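Side-chain contacts in beta-ketoacyl-[acyl-carrier-protein] synthase FabY (PDB 4CW4), which catalyses the condensation of acetyl-CoA with malonyl-[acyl-carrier-protein] to give beta-acetoacetyl-[acyl-carrier-protein], the primer of fatty acid synthesis: residues 423-426 / 427-431; 524-527 / 528-532. All coordinates share one frame; numbering follows the deposited sequence. Where two conformers were deposited one is given.

How the contacts relate
Both contacts are local and follow one another along the chain; neither encloses the other and they do not cross. Contact 1 comes first and closes the tight turn by which helix 409-425 passes, through Gly426, into helix 427-433, the helix that leads into strand 434-437. Contact 2 lies about a hundred residues later, in the loop between strand 517-519 and strand 532-539, the latter pairing in parallel with strand 434-437. Their centres are about 14 Å apart. The two meet at the helix junction: on helix 427-433, Thr429 CG2 packs on Glu531 CB at 4.0 Å and Asp428 forms a long, weak ion pair with Lys528, while Val425, ending helix 409-425, touches Val532.

Contact 1 of 2, residues 423-426 / 427-431; sequences QIVG and LDTVR
Val425 and Thr429 meet across the turn between two successive helices, their side chains crossing at about a right angle. CG2 of Val425 does the touching: chi1 of -58° sets CG1 anti to the carbonyl carbon and leaves CG2 between the backbone N and the carbonyl carbon, where it reaches Thr429 CG2 at 3.7 Å. The same methyl lies 3.8 Å from Val430 CG2, a branch that is also 3.5 Å from Gly426 O. In Thr429 the methyl is anti to the backbone N, which turns it to Val425 and leaves OG1 beside the N. One water bridges Val425 O to Thr429 N, while a second joins Val425 O, at 3.0 Å, to Thr429 OG1, at 2.9 Å. Gly426, the first residue beyond helix 409-425, has a positive phi of 91° and serves as the N-cap of helix 427-433, whose first turn is closed by Val430 N donating to Gly426 O over 3.2 Å. On the inner side Val430 packs against Val418, Ala421 and Val422 of helix 409-425. The chemistry is thus divided: methyls pack the side chains, a backbone bond closes the helical turn, and two waters link Thr429 to the last carbonyl of helix 409-425.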
loop_
_atom_site.group_PDB
_atom_site.type_symbol
_atom_site.label_atom_id
_atom_site.label_comp_id
_atom_site.label_asym_id
_atom_site.label_seq_id
_atom_site.Cartn_x
_atom_site.Cartn_y
_atom_site.Cartn_z
ATOM N N GLN A 423 4.460 -2.772 31.812
ATOM C CA GLN A 423 4.328 -1.430 32.365
ATOM C C GLN A 423 2.890 -1.077 32.693
ATOM O O GLN A 423 2.633 -0.292 33.598
ATOM C CB GLN A 423 4.868 -0.389 31.392
ATOM C CG GLN A 423 6.336 -0.528 31.087
ATOM C CD GLN A 423 6.900 0.740 30.513
ATOM O OE1 GLN A 423 7.379 0.776 29.366
ATOM N NE2 GLN A 423 6.849 1.804 31.306
ATOM N N ILE A 424 1.949 -1.640 31.948
ATOM C CA ILE A 424 0.559 -1.235 32.078
ATOM C C ILE A 424 -0.215 -2.116 33.048
ATOM O O ILE A 424 -0.967 -1.593 33.855
ATOM C CB ILE A 424 -0.142 -1.157 30.696
ATOM C CG1 ILE A 424 0.458 -0.003 29.878
ATOM C CG2 ILE A 424 -1.650 -0.966 30.871
ATOM C CD1 ILE A 424 0.043 0.041 28.395
ATOM N N VAL A 425 -0.030 -3.433 32.984
ATOM C CA VAL A 425 -0.810 -4.352 33.828
ATOM C C VAL A 425 0.019 -5.050 34.909
ATOM O O VAL A 425 -0.536 -5.699 35.787
ATOM C CB VAL A 425 -1.579 -5.446 32.994
ATOM C CG1 VAL A 425 -2.524 -4.818 31.988
ATOM C CG2 VAL A 425 -0.611 -6.383 32.281
ATOM N N GLY A 426 1.341 -4.917 34.848
ATOM C CA GLY A 426 2.222 -5.560 35.801
ATOM C C GLY A 426 2.694 -6.931 35.385
ATOM O O GLY A 426 2.055 -7.593 34.552
ATOM N N LEU A 427 3.805 -7.360 35.975
ATOM C CA LEU A 427 4.426 -8.638 35.646
ATOM C C LEU A 427 3.539 -9.833 35.944
ATOM O O LEU A 427 3.516 -10.784 35.181
ATOM C CB LEU A 427 5.715 -8.829 36.437
ATOM C CG LEU A 427 7.059 -8.730 35.745
ATOM C CD1 LEU A 427 8.139 -9.072 36.772
ATOM C CD2 LEU A 427 7.152 -9.618 34.489
ATOM N N ASP A 428 2.845 -9.811 37.081
ATOM C CA ASP A 428 2.014 -10.951 37.472
ATOM C C ASP A 428 0.926 -11.212 36.440
ATOM O O ASP A 428 0.700 -12.358 36.041
ATOM C CB ASP A 428 1.391 -10.725 38.848
ATOM C CG ASP A 428 0.538 -11.902 39.296
ATOM O OD1 ASP A 428 1.119 -12.948 39.635
ATOM O OD2 ASP A 428 -0.707 -11.783 39.288
ATOM N N THR A 429 0.258 -10.152 35.994
ATOM C CA THR A 429 -0.810 -10.308 35.004
ATOM C C THR A 429 -0.257 -10.812 33.667
ATOM O O THR A 429 -0.865 -11.635 33.015
ATOM C CB THR A 429 -1.609 -9.005 34.831
ATOM O OG1 THR A 429 -2.305 -8.722 36.047
ATOM C CG2 THR A 429 -2.632 -9.141 33.714
ATOM N N VAL A 430 0.902 -10.323 33.263
ATOM C CA VAL A 430 1.528 -10.846 32.057
ATOM C C VAL A 430 1.900 -12.327 32.230
ATOM O O VAL A 430 1.666 -13.141 31.338
ATOM C CB VAL A 430 2.746 -10.007 31.657
ATOM C CG1 VAL A 430 3.564 -10.705 30.556
ATOM C CG2 VAL A 430 2.296 -8.638 31.168
ATOM N N ARG A 431 2.441 -12.682 33.392
ATOM C CA ARG A 431 2.882 -14.048 33.615
ATOM C C ARG A 431 1.754 -15.049 33.723
ATOM O O ARG A 431 1.933 -16.193 33.347
ATOM C CB ARG A 431 3.759 -14.141 34.866
ATOM C CG ARG A 431 5.150 -13.583 34.637
ATOM C CD ARG A 431 5.938 -13.501 35.947
ATOM N NE ARG A 431 7.308 -13.072 35.689
ATOM C CZ ARG A 431 8.155 -12.650 36.621
ATOM N NH1 ARG A 431 7.790 -12.596 37.905
ATOM N NH2 ARG A 431 9.375 -12.275 36.269
HETATM O O HOH W 1 0.053 -7.618 37.522
HETATM O O HOH W 2 -3.441 -6.029 36.239
#

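Contact 2 of 2, residues 524-527 / 528-532; sequences MRQD and KPLEV
This is a local contact round a bend of irregular chain at the protein surface, made mainly by the outer half of the Gln526 side chain, CG and the amide end, against Leu530, four residues on, in the loop between strand 517-519 and strand 532-539. In one of its two conformers the Gln526 chain is bent at chi2 (61°), which folds its amide end back beside Leu530. CD1 of Leu530 does most of the touching, 3.9 Å from Gln526 CG and 3.7 Å from Gln526 CD, and the two side chains approach each other obliquely. Nearer the apex, Gln526 CB lies 3.4 Å from Lys528 O, and Asp527 O is at the same distance from Pro529 CD. No hydrogen bond spans the bend. In the thiolase-like fold of the ketosynthase, the loop delivers the chain into a strand parallel to strand 434-437; Leu530 packs on Phe435 of that strand, and backbone bonds from Glu531 and Val532 reach Ala433. Lys528 leaves the bend with CG anti to the backbone N (chi1 -180°) and every later torsion extended, a straight arm that runs along His432 and Ala433 of helix 427-433. Just beyond, Glu531 salt-bridges Arg553 and hydrogen-bonds Ser551.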
loop_
_atom_site.group_PDB
_atom_site.type_symbol
_atom_site.label_atom_id
_atom_site.label_comp_id
_atom_site.label_asym_id
_atom_site.label_seq_id
_atom_site.Cartn_x
_atom_site.Cartn_y
_atom_site.Cartn_z
ATOM N N MET A 524 -9.369 -24.617 25.521
ATOM C CA MET A 524 -9.021 -24.552 26.950
ATOM C C MET A 524 -9.750 -23.415 27.648
ATOM O O MET A 524 -9.862 -22.322 27.107
ATOM C CB MET A 524 -7.512 -24.337 27.110
ATOM C CG MET A 524 -6.671 -25.489 26.607
ATOM S SD MET A 524 -6.825 -26.923 27.685
ATOM C CE MET A 524 -6.081 -28.201 26.693
ATOM N N ARG A 525 -10.195 -23.668 28.873
ATOM C CA ARG A 525 -10.783 -22.622 29.719
ATOM C C ARG A 525 -9.935 -22.423 30.966
ATOM O O ARG A 525 -9.913 -23.270 31.857
ATOM C CB ARG A 525 -12.215 -22.974 30.141
ATOM C CG ARG A 525 -13.175 -23.277 29.000
ATOM C CD ARG A 525 -14.620 -23.419 29.505
ATOM N NE ARG A 525 -15.123 -22.147 30.020
ATOM C CZ ARG A 525 -16.067 -21.394 29.449
ATOM N NH1 ARG A 525 -16.697 -21.783 28.347
ATOM N NH2 ARG A 525 -16.406 -20.248 30.015
ATOM N N GLN A 526 -9.281 -21.272 31.025
ATOM C CA GLN A 526 -8.385 -20.879 32.102
ATOM C C GLN A 526 -9.177 -20.536 33.362
ATOM O O GLN A 526 -10.193 -19.846 33.266
ATOM C CB GLN A 526 -7.629 -19.618 31.655
ATOM C CG GLN A 526 -6.616 -19.795 30.519
ATOM C CD GLN A 526 -7.192 -20.293 29.187
ATOM O OE1 GLN A 526 -8.335 -20.013 28.814
ATOM N NE2 GLN A 526 -6.364 -21.017 28.453
ATOM N N ASP A 527 -8.721 -20.991 34.532
ATOM C CA ASP A 527 -9.382 -20.649 35.784
ATOM C C ASP A 527 -9.297 -19.143 35.987
ATOM O O ASP A 527 -10.297 -18.492 36.299
ATOM C CB ASP A 527 -8.749 -21.373 36.984
ATOM C CG ASP A 527 -9.195 -22.823 37.099
ATOM O OD1 ASP A 527 -10.039 -23.265 36.288
ATOM O OD2 ASP A 527 -8.707 -23.518 38.017
ATOM N N LYS A 528 -8.103 -18.593 35.803
ATOM C CA LYS A 528 -7.902 -17.156 35.924
ATOM C C LYS A 528 -8.141 -16.517 34.548
ATOM O O LYS A 528 -7.422 -16.826 33.598
ATOM C CB LYS A 528 -6.478 -16.865 36.399
ATOM C CG LYS A 528 -6.161 -15.385 36.565
ATOM C CD LYS A 528 -4.710 -15.155 36.934
ATOM C CE LYS A 528 -4.461 -13.667 37.159
ATOM N NZ LYS A 528 -3.052 -13.298 37.539
ATOM N N PRO A 529 -9.160 -15.638 34.427
ATOM C CA PRO A 529 -9.471 -15.044 33.117
ATOM C C PRO A 529 -8.261 -14.394 32.462
ATOM O O PRO A 529 -7.460 -13.755 33.129
ATOM C CB PRO A 529 -10.513 -13.975 33.446
ATOM C CG PRO A 529 -11.128 -14.420 34.745
ATOM C CD PRO A 529 -10.063 -15.153 35.492
ATOM N N LEU A 530 -8.141 -14.568 31.155
ATOM C CA LEU A 530 -7.069 -13.950 30.397
ATOM C C LEU A 530 -7.395 -12.470 30.213
ATOM O O LEU A 530 -8.533 -12.116 29.894
ATOM C CB LEU A 530 -6.902 -14.673 29.065
ATOM C CG LEU A 530 -6.357 -16.088 29.170
ATOM C CD1 LEU A 530 -6.657 -16.878 27.904
ATOM C CD2 LEU A 530 -4.874 -16.064 29.474
ATOM N N GLU A 531 -6.401 -11.615 30.443
ATOM C CA GLU A 531 -6.596 -10.165 30.476
ATOM C C GLU A 531 -5.834 -9.439 29.387
ATOM O O GLU A 531 -6.146 -8.300 29.094
ATOM C CB GLU A 531 -6.166 -9.575 31.826
ATOM C CG GLU A 531 -6.803 -10.228 33.059
ATOM C CD GLU A 531 -8.276 -9.914 33.243
ATOM O OE1 GLU A 531 -8.921 -9.355 32.334
ATOM O OE2 GLU A 531 -8.803 -10.261 34.323
ATOM N N VAL A 532 -4.830 -10.097 28.813
ATOM C CA VAL A 532 -3.969 -9.473 27.819
ATOM C C VAL A 532 -3.683 -10.458 26.703
ATOM O O VAL A 532 -3.366 -11.608 26.970
ATOM C CB VAL A 532 -2.636 -9.063 28.442
ATOM C CG1 VAL A 532 -1.658 -8.499 27.376
ATOM C CG2 VAL A 532 -2.869 -8.068 29.554
#